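Local coordinates for outer membrane protein Omp121 (PDB 5FQ8), which probably imports nutrients across the bacterial outer membrane as a TonB-dependent receptor, a beta-barrel transporter that also binds metal ions, at residues B[136-141]-B[162-167]; B[307-312]-B[385-390]; B[815-820]-B[910-915]. All coordinates share one frame; numbering follows the deposited sequence.

Interaction 1 of 3, residues B[136-141]-B[162-167]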
loop_
_atom_site.group_PDB
_atom_site.type_symbol
_atom_site.label_atom_id
_atom_site.label_comp_id
_atom_site.label_asym_id
_atom_site.label_seq_id
_atom_site.Cartn_x
_atom_site.Cartn_y
_atom_site.Cartn_z
ATOM N N ASP B 136 -34.396 9.530 -18.112
ATOM C CA ASP B 136 -35.324 10.623 -18.375
ATOM C C ASP B 136 -34.836 11.560 -19.472
ATOM O O ASP B 136 -35.637 12.322 -20.011
ATOM C CB ASP B 136 -35.580 11.421 -17.101
ATOM C CG ASP B 136 -36.526 10.728 -16.164
ATOM O OD1 ASP B 136 -37.346 9.916 -16.629
ATOM O OD2 ASP B 136 -36.455 11.000 -14.951
ATOM N N ASP B 137 -33.557 11.524 -19.825
ATOM C CA ASP B 137 -33.027 12.384 -20.873
ATOM C C ASP B 137 -33.108 11.762 -22.248
ATOM O O ASP B 137 -32.732 12.416 -23.222
ATOM C CB ASP B 137 -31.559 12.716 -20.610
ATOM C CG ASP B 137 -31.378 13.796 -19.591
ATOM O OD1 ASP B 137 -32.274 14.650 -19.458
ATOM O OD2 ASP B 137 -30.318 13.789 -18.931
ATOM N N VAL B 138 -33.545 10.514 -22.360
ATOM C CA VAL B 138 -33.458 9.828 -23.641
ATOM C C VAL B 138 -34.686 10.155 -24.473
ATOM O O VAL B 138 -35.822 9.990 -24.020
ATOM C CB VAL B 138 -33.308 8.318 -23.454
ATOM C CG1 VAL B 138 -33.111 7.666 -24.795
ATOM C CG2 VAL B 138 -32.139 8.048 -22.557
ATOM N N ALA B 139 -34.459 10.637 -25.686
ATOM C CA ALA B 139 -35.560 10.770 -26.621
ATOM C C ALA B 139 -35.736 9.486 -27.406
ATOM O O ALA B 139 -36.808 8.878 -27.401
ATOM C CB ALA B 139 -35.317 11.947 -27.558
ATOM N N ASN B 140 -34.673 9.032 -28.044
ATOM C CA ASN B 140 -34.737 7.877 -28.918
ATOM C C ASN B 140 -33.503 7.012 -28.716
ATOM O O ASN B 140 -32.393 7.519 -28.556
ATOM C CB ASN B 140 -34.857 8.333 -30.367
ATOM C CG ASN B 140 -34.590 7.236 -31.336
ATOM O OD1 ASN B 140 -35.445 6.406 -31.575
ATOM N ND2 ASN B 140 -33.402 7.225 -31.914
ATOM N N MET B 141 -33.704 5.706 -28.703
ATOM C CA MET B 141 -32.613 4.751 -28.724
ATOM C C MET B 141 -32.780 3.850 -29.925
ATOM O O MET B 141 -33.840 3.262 -30.112
ATOM C CB MET B 141 -32.575 3.907 -27.458
ATOM C CG MET B 141 -31.729 2.668 -27.603
ATOM S SD MET B 141 -31.749 1.762 -26.093
ATOM C CE MET B 141 -31.374 3.064 -24.968
ATOM N N VAL B 162 -25.421 0.884 -29.956
ATOM C CA VAL B 162 -26.597 1.396 -29.267
ATOM C C VAL B 162 -26.577 2.908 -29.409
ATOM O O VAL B 162 -25.917 3.606 -28.634
ATOM C CB VAL B 162 -26.633 0.991 -27.794
ATOM C CG1 VAL B 162 -27.753 1.712 -27.133
ATOM C CG2 VAL B 162 -26.811 -0.487 -27.659
ATOM N N MET B 163 -27.293 3.423 -30.396
ATOM C CA MET B 163 -27.355 4.853 -30.632
ATOM C C MET B 163 -28.432 5.458 -29.753
ATOM O O MET B 163 -29.616 5.179 -29.937
ATOM C CB MET B 163 -27.647 5.141 -32.097
ATOM C CG MET B 163 -26.451 5.096 -32.984
ATOM S SD MET B 163 -26.968 5.059 -34.682
ATOM C CE MET B 163 -28.282 6.273 -34.657
ATOM N N ILE B 164 -28.035 6.283 -28.832
ATOM C CA ILE B 164 -28.978 7.013 -27.996
ATOM C C ILE B 164 -29.075 8.450 -28.495
ATOM O O ILE B 164 -28.115 8.997 -29.038
ATOM C CB ILE B 164 -28.554 6.928 -26.519
ATOM C CG1 ILE B 164 -28.744 5.504 -26.023
ATOM C CG2 ILE B 164 -29.351 7.870 -25.650
ATOM C CD1 ILE B 164 -28.502 5.364 -24.554
ATOM N N THR B 165 -30.267 9.041 -28.390
ATOM C CA THR B 165 -30.471 10.439 -28.755
ATOM C C THR B 165 -31.214 11.139 -27.633
ATOM O O THR B 165 -32.296 10.706 -27.234
ATOM C CB THR B 165 -31.235 10.582 -30.068
ATOM O OG1 THR B 165 -30.503 9.964 -31.126
ATOM C CG2 THR B 165 -31.399 12.025 -30.403
ATOM N N THR B 166 -30.635 12.213 -27.130
ATOM C CA THR B 166 -31.138 12.889 -25.948
ATOM C C THR B 166 -32.109 14.005 -26.322
ATOM O O THR B 166 -32.128 14.497 -27.450
ATOM C CB THR B 166 -29.958 13.430 -25.152
ATOM O OG1 THR B 166 -29.051 14.077 -26.046
ATOM C CG2 THR B 166 -29.219 12.302 -24.495
ATOM N N LYS B 167 -32.928 14.406 -25.354
ATOM C CA LYS B 167 -33.979 15.386 -25.618
ATOM C C LYS B 167 -33.399 16.777 -25.834
ATOM O O LYS B 167 -32.375 17.137 -25.260
ATOM C CB LYS B 167 -34.974 15.423 -24.461
ATOM C CG LYS B 167 -35.820 14.178 -24.314
ATOM C CD LYS B 167 -36.467 14.117 -22.954
ATOM C CE LYS B 167 -37.447 12.976 -22.842
ATOM N NZ LYS B 167 -38.128 12.933 -21.523
#
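Ala139 and Asn140 both face Thr165 across an antiparallel strand pair in the plug domain, which makes a classic beta bulge: Thr165 O accepts from Ala139 N (2.7 Å) and from Asn140 N (3.0 Å), both donors in its carbonyl plane. The chain turns a corner at Ala139; beyond it Met141 and Asn140 point to opposite faces of the strand pair. Met141 and Ile164 share one face and lie side by side, pointing the same way. Met141 runs out with CG anti to its backbone N (chi1 164°) and bends at chi3 (-49°), which brings Met141 CE against Ile164 CD1 at 3.7 Å, while Met141 CG reaches Val162 CG1. A flexible methionine suits this place because it can follow two branched neighbours at once. Val138 meets the other branch of the isoleucine: the side chains of Val138 and Ile164 cross at about a right angle, Val138 CG1 lying 3.9 Å from Ile164 CG2. On the opposite face Asn140 and Thr165 stand together, polar residues fitting a less buried surface. The carboxylates of Asp136 and Asp137 form salt bridges with Arg56 and with Arg298, the latter on barrel strand 289-303. Lys167 is held at both ends: Lys167 N bonds to Asp137 O at 2.9 Å, and its extended chain runs past Ala139 CB to the 3-10 turn. With an alanine in place of this lysine, Asp136 O would probably lose its ammonium donor and the methyl of Ala139 its cover. Lys167 NZ donates to Asp136 O at 3.0 Å, tilted 22° from the carbonyl plane.

Interaction 2 of 3, residues B[307-312]-B[385-390]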
loop_
_atom_site.group_PDB
_atom_site.type_symbol
_atom_site.label_atom_id
_atom_site.label_comp_id
_atom_site.label_asym_id
_atom_site.label_seq_id
_atom_site.Cartn_x
_atom_site.Cartn_y
_atom_site.Cartn_z
ATOM N N THR B 307 -23.957 26.092 -37.354
ATOM C CA THR B 307 -24.623 25.593 -36.161
ATOM C C THR B 307 -23.564 25.075 -35.206
ATOM O O THR B 307 -22.757 24.222 -35.579
ATOM C CB THR B 307 -25.624 24.492 -36.500
ATOM O OG1 THR B 307 -26.321 24.851 -37.692
ATOM C CG2 THR B 307 -26.611 24.334 -35.382
ATOM N N PHE B 308 -23.552 25.604 -33.990
ATOM C CA PHE B 308 -22.659 25.124 -32.951
ATOM C C PHE B 308 -23.503 24.644 -31.782
ATOM O O PHE B 308 -24.356 25.374 -31.278
ATOM C CB PHE B 308 -21.651 26.200 -32.531
ATOM C CG PHE B 308 -22.258 27.403 -31.886
ATOM C CD1 PHE B 308 -22.661 28.486 -32.648
ATOM C CD2 PHE B 308 -22.393 27.467 -30.513
ATOM C CE1 PHE B 308 -23.207 29.595 -32.052
ATOM C CE2 PHE B 308 -22.938 28.558 -29.907
ATOM C CZ PHE B 308 -23.348 29.637 -30.677
ATOM N N SER B 309 -23.287 23.406 -31.377
ATOM C CA SER B 309 -24.008 22.830 -30.262
ATOM C C SER B 309 -23.015 22.205 -29.300
ATOM O O SER B 309 -21.855 21.969 -29.638
ATOM C CB SER B 309 -24.999 21.790 -30.733
ATOM O OG SER B 309 -24.331 20.813 -31.503
ATOM N N SER B 310 -23.486 21.929 -28.092
ATOM C CA SER B 310 -22.586 21.403 -27.087
ATOM C C SER B 310 -23.370 20.719 -25.985
ATOM O O SER B 310 -24.424 21.199 -25.575
ATOM C CB SER B 310 -21.728 22.506 -26.497
ATOM O OG SER B 310 -21.154 22.041 -25.301
ATOM N N SER B 311 -22.830 19.610 -25.503
ATOM C CA SER B 311 -23.433 18.808 -24.448
ATOM C C SER B 311 -22.364 18.533 -23.409
ATOM O O SER B 311 -21.252 18.158 -23.774
ATOM C CB SER B 311 -23.982 17.496 -25.022
ATOM O OG SER B 311 -24.450 16.625 -24.013
ATOM N N LEU B 312 -22.681 18.731 -22.131
ATOM C CA LEU B 312 -21.737 18.469 -21.046
ATOM C C LEU B 312 -22.458 17.832 -19.869
ATOM O O LEU B 312 -23.446 18.375 -19.378
ATOM C CB LEU B 312 -21.034 19.745 -20.583
ATOM C CG LEU B 312 -20.296 20.582 -21.616
ATOM C CD1 LEU B 312 -19.833 21.843 -20.988
ATOM C CD2 LEU B 312 -19.130 19.838 -22.156
ATOM N N TYR B 385 -18.311 13.909 -19.079
ATOM C CA TYR B 385 -18.229 13.629 -20.501
ATOM C C TYR B 385 -19.029 14.672 -21.255
ATOM O O TYR B 385 -19.879 15.346 -20.685
ATOM C CB TYR B 385 -18.706 12.214 -20.837
ATOM C CG TYR B 385 -20.138 11.908 -20.512
ATOM C CD1 TYR B 385 -20.525 11.585 -19.228
ATOM C CD2 TYR B 385 -21.099 11.906 -21.503
ATOM C CE1 TYR B 385 -21.836 11.293 -18.941
ATOM C CE2 TYR B 385 -22.402 11.621 -21.228
ATOM C CZ TYR B 385 -22.772 11.314 -19.948
ATOM O OH TYR B 385 -24.083 11.022 -19.663
ATOM N N GLY B 386 -18.736 14.820 -22.540
ATOM C CA GLY B 386 -19.522 15.736 -23.344
ATOM C C GLY B 386 -19.061 15.773 -24.784
ATOM O O GLY B 386 -18.234 14.970 -25.202
ATOM N N LYS B 387 -19.619 16.719 -25.537
ATOM C CA LYS B 387 -19.218 16.867 -26.926
ATOM C C LYS B 387 -19.375 18.308 -27.374
ATOM O O LYS B 387 -20.059 19.103 -26.739
ATOM C CB LYS B 387 -20.023 15.945 -27.836
ATOM C CG LYS B 387 -21.378 16.461 -28.189
ATOM C CD LYS B 387 -21.692 16.143 -29.626
ATOM C CE LYS B 387 -22.899 16.910 -30.118
ATOM N NZ LYS B 387 -23.336 16.467 -31.467
ATOM N N PHE B 388 -18.696 18.628 -28.470
ATOM C CA PHE B 388 -18.851 19.876 -29.199
ATOM C C PHE B 388 -19.009 19.537 -30.667
ATOM O O PHE B 388 -18.227 18.766 -31.219
ATOM C CB PHE B 388 -17.662 20.821 -29.013
ATOM C CG PHE B 388 -17.688 22.022 -29.935
ATOM C CD1 PHE B 388 -18.393 23.156 -29.589
ATOM C CD2 PHE B 388 -17.009 22.014 -31.137
ATOM C CE1 PHE B 388 -18.424 24.249 -30.414
ATOM C CE2 PHE B 388 -17.049 23.107 -31.975
ATOM C CZ PHE B 388 -17.753 24.226 -31.610
ATOM N N GLN B 389 -20.003 20.122 -31.306
ATOM C CA GLN B 389 -20.225 19.887 -32.718
ATOM C C GLN B 389 -20.389 21.215 -33.421
ATOM O O GLN B 389 -21.090 22.097 -32.923
ATOM C CB GLN B 389 -21.449 19.017 -32.951
ATOM C CG GLN B 389 -21.568 18.568 -34.364
ATOM C CD GLN B 389 -22.692 17.606 -34.541
ATOM O OE1 GLN B 389 -22.621 16.465 -34.097
ATOM N NE2 GLN B 389 -23.758 18.062 -35.175
ATOM N N LEU B 390 -19.736 21.347 -34.569
ATOM C CA LEU B 390 -19.820 22.519 -35.432
ATOM C C LEU B 390 -20.323 22.045 -36.782
ATOM O O LEU B 390 -19.616 21.320 -37.485
ATOM C CB LEU B 390 -18.461 23.196 -35.579
ATOM C CG LEU B 390 -18.424 24.452 -36.421
ATOM C CD1 LEU B 390 -19.302 25.432 -35.736
ATOM C CD2 LEU B 390 -17.028 24.986 -36.517
HETATM O O HOH W 1 -24.058 21.749 -33.838
#
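Phe308 and Leu390, Ser310 and Phe388, and Leu312 and Gly386 form the non-hydrogen-bonded pairs of two almost exactly antiparallel strands; the axes of the two short segments run at 176° to each other, 4.6 Å apart at closest. Between them, the hydrogen-bonded pairs supply the polar backbone links. Ser309 N donates to Gln389 O (3.0 Å) and Gln389 N returns the bond to Ser309 O; Ser311 and Lys387 exchange a second such pair, with Lys387 N 2.8 Å from Ser311 O. A water bridges Ser309 OG and Gln389 O, and Ser310 OG adds a weak bond to Lys387 O.

Among the polar side chains, Lys387 and Gln389 follow one another on the face of Ser309 and Ser311. Lys387 NZ donates to Gln389 OE1 (2.7 Å) from above the amide plane, and also to the backbone O of Asp105 in the plug; Gln389 is further held by Asp391 and Arg403. A long lysine can span from wall to plug, and glutamine offers both acceptor and donor.

Mostly apolar contacts occupy the other face, which Ser310 interrupts. With its CG between the backbone N and the carbonyl carbon (chi1 65°), the Phe308 ring leads away from the partner strand, leaving Phe308 CB to touch Leu390 CD1 at 4.0 Å. The Phe388 ring lies obliquely by Ser309 O and meets Phe261 of the second subunit. Glycine suits position 386, where a beta-carbon would probably crowd Ser311 O and Leu312. One polar face toward the plug and one largely apolar face outward mark a transmembrane beta-barrel wall, here also part of a subunit interface.

Interaction 3 of 3, residues B[815-820]-B[910-915]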
loop_
_atom_site.group_PDB
_atom_site.type_symbol
_atom_site.label_atom_id
_atom_site.label_comp_id
_atom_site.label_asym_id
_atom_site.label_seq_id
_atom_site.Cartn_x
_atom_site.Cartn_y
_atom_site.Cartn_z
ATOM N N ILE B 815 -55.682 5.567 -18.708
ATOM C CA ILE B 815 -54.989 4.472 -18.046
ATOM C C ILE B 815 -54.154 3.707 -19.059
ATOM O O ILE B 815 -54.524 3.591 -20.228
ATOM C CB ILE B 815 -56.003 3.559 -17.337
ATOM C CG1 ILE B 815 -56.740 4.346 -16.274
ATOM C CG2 ILE B 815 -55.330 2.375 -16.689
ATOM C CD1 ILE B 815 -58.146 4.560 -16.604
ATOM N N SER B 816 -52.990 3.236 -18.617
ATOM C CA SER B 816 -52.115 2.392 -19.420
ATOM C C SER B 816 -51.770 1.141 -18.628
ATOM O O SER B 816 -51.765 1.156 -17.399
ATOM C CB SER B 816 -50.842 3.124 -19.814
ATOM O OG SER B 816 -51.038 4.523 -19.762
ATOM N N LEU B 817 -51.524 0.045 -19.329
ATOM C CA LEU B 817 -51.020 -1.154 -18.682
ATOM C C LEU B 817 -50.062 -1.865 -19.613
ATOM O O LEU B 817 -50.325 -1.993 -20.806
ATOM C CB LEU B 817 -52.131 -2.105 -18.277
ATOM C CG LEU B 817 -51.670 -3.224 -17.365
ATOM C CD1 LEU B 817 -51.083 -2.610 -16.151
ATOM C CD2 LEU B 817 -52.842 -4.046 -16.976
ATOM N N GLY B 818 -48.948 -2.309 -19.058
ATOM C CA GLY B 818 -47.950 -3.022 -19.823
ATOM C C GLY B 818 -47.466 -4.237 -19.076
ATOM O O GLY B 818 -47.193 -4.173 -17.879
ATOM N N ILE B 819 -47.385 -5.363 -19.767
ATOM C CA ILE B 819 -47.002 -6.624 -19.155
ATOM C C ILE B 819 -46.040 -7.304 -20.103
ATOM O O ILE B 819 -46.418 -7.636 -21.230
ATOM C CB ILE B 819 -48.210 -7.528 -18.883
ATOM C CG1 ILE B 819 -49.176 -6.828 -17.948
ATOM C CG2 ILE B 819 -47.758 -8.778 -18.222
ATOM C CD1 ILE B 819 -50.293 -7.695 -17.487
ATOM N N ASP B 820 -44.803 -7.501 -19.666
ATOM C CA ASP B 820 -43.793 -8.126 -20.503
ATOM C C ASP B 820 -43.269 -9.393 -19.846
ATOM O O ASP B 820 -43.026 -9.423 -18.638
ATOM C CB ASP B 820 -42.666 -7.152 -20.785
ATOM C CG ASP B 820 -43.171 -5.848 -21.278
ATOM O OD1 ASP B 820 -43.714 -5.093 -20.458
ATOM O OD2 ASP B 820 -43.046 -5.587 -22.486
ATOM N N VAL B 910 -44.197 -4.900 -15.064
ATOM C CA VAL B 910 -45.597 -4.493 -15.178
ATOM C C VAL B 910 -45.701 -3.018 -14.809
ATOM O O VAL B 910 -45.300 -2.623 -13.712
ATOM C CB VAL B 910 -46.516 -5.334 -14.278
ATOM C CG1 VAL B 910 -47.919 -4.782 -14.311
ATOM C CG2 VAL B 910 -46.517 -6.764 -14.716
ATOM N N VAL B 911 -46.258 -2.203 -15.705
ATOM C CA VAL B 911 -46.382 -0.761 -15.489
ATOM C C VAL B 911 -47.843 -0.335 -15.609
ATOM O O VAL B 911 -48.454 -0.499 -16.668
ATOM C CB VAL B 911 -45.523 0.037 -16.480
ATOM C CG1 VAL B 911 -45.418 1.450 -16.014
ATOM C CG2 VAL B 911 -44.170 -0.569 -16.604
ATOM N N LEU B 912 -48.385 0.254 -14.548
ATOM C CA LEU B 912 -49.745 0.784 -14.533
ATOM C C LEU B 912 -49.666 2.303 -14.472
ATOM O O LEU B 912 -49.296 2.871 -13.442
ATOM C CB LEU B 912 -50.538 0.229 -13.353
ATOM C CG LEU B 912 -51.956 0.771 -13.198
ATOM C CD1 LEU B 912 -52.688 0.528 -14.462
ATOM C CD2 LEU B 912 -52.703 0.138 -12.061
ATOM N N GLY B 913 -50.026 2.959 -15.559
ATOM C CA GLY B 913 -49.924 4.408 -15.657
ATOM C C GLY B 913 -51.284 5.077 -15.707
ATOM O O GLY B 913 -52.193 4.597 -16.385
ATOM N N TRP B 914 -51.413 6.190 -14.986
ATOM C CA TRP B 914 -52.618 7.016 -15.027
ATOM C C TRP B 914 -52.273 8.462 -15.376
ATOM O O TRP B 914 -51.874 9.236 -14.510
ATOM C CB TRP B 914 -53.370 6.966 -13.710
ATOM C CG TRP B 914 -54.610 7.774 -13.763
ATOM C CD1 TRP B 914 -55.270 8.175 -14.876
ATOM C CD2 TRP B 914 -55.340 8.299 -12.654
ATOM N NE1 TRP B 914 -56.366 8.914 -14.537
ATOM C CE2 TRP B 914 -56.436 9.003 -13.175
ATOM C CE3 TRP B 914 -55.172 8.241 -11.270
ATOM C CZ2 TRP B 914 -57.364 9.642 -12.363
ATOM C CZ3 TRP B 914 -56.095 8.880 -10.464
ATOM C CH2 TRP B 914 -57.175 9.569 -11.013
ATOM N N ASP B 915 -52.464 8.831 -16.637
ATOM C CA ASP B 915 -52.360 10.220 -17.065
ATOM C C ASP B 915 -53.629 10.968 -16.655
ATOM O O ASP B 915 -54.721 10.613 -17.097
ATOM C CB ASP B 915 -52.171 10.269 -18.579
ATOM C CG ASP B 915 -51.009 11.120 -18.998
ATOM O OD1 ASP B 915 -50.849 12.231 -18.447
ATOM O OD2 ASP B 915 -50.257 10.670 -19.891
#
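Ile815 to Ile819 pair in unbroken register with Trp914 back to Val910, two antiparallel strands of the transmembrane beta-barrel; the axes of these short segments run at 167° to each other and approach to 4.6 Å. The hydrogen-bonded pairs are Ser816 with Gly913 and Gly818 with Val911, each joined by two backbone bonds: Ser816 N reaches Gly913 O at 2.7 Å, and Val911 N reaches Gly818 O at 3.1 Å.

Every residue of the non-hydrogen-bonded pairs is apolar, and together they coat a face that probably looks to lipid; a bound detergent lies about 5 Å from the side chain of Val910. Ile819 and Val910 stand side by side, Ile819 CG1 and Val910 CG2 4.2 Å apart, branched side chains that suit extended strands. Ile815 lies alongside Leu912 in the same manner, and Ile815 CG1 comes obliquely to the Trp914 ring at CD1. Trp914, on the surface, is consistent with the aromatic residues often seen near the membrane borders of such barrels, though its depth in the membrane is not fixed by this contact. The other face is slimmer, made by Ser816, Gly818, Val911 and Gly913; the two glycines project nothing there, so its relief stays low.

Leu912 is the hub of the apolar face. Its CG stands anti to the backbone N (chi1 177°), and the turn beyond it brings the end of the side chain back toward the facing strand. There Leu912 CD1 touches Ile815 CG2 and Leu817 CD1, each at 3.9 Å.

Interaction 1 belongs to the plug, whereas interactions 2 and 3 are distant parts of the barrel wall around it, their centres about 36 Å apart. The plug contact is about 16 Å from interaction 2 and about 21 Å from interaction 3, measured between centres, and none of the three touches another. Arg298 of barrel strand 289-303 ties the first two together: it pairs with Asp137 and also borders Ser311. Asp820 of interaction 3 has a long, weak ion pair with Lys67 of the plug. All lie away from the calcium and magnesium sites. Lipid comes nearer: bound 3-decanoyloxypropyl decanoate is about 5 Å from the side chain of Leu390 and about 12 Å from that of Asp137.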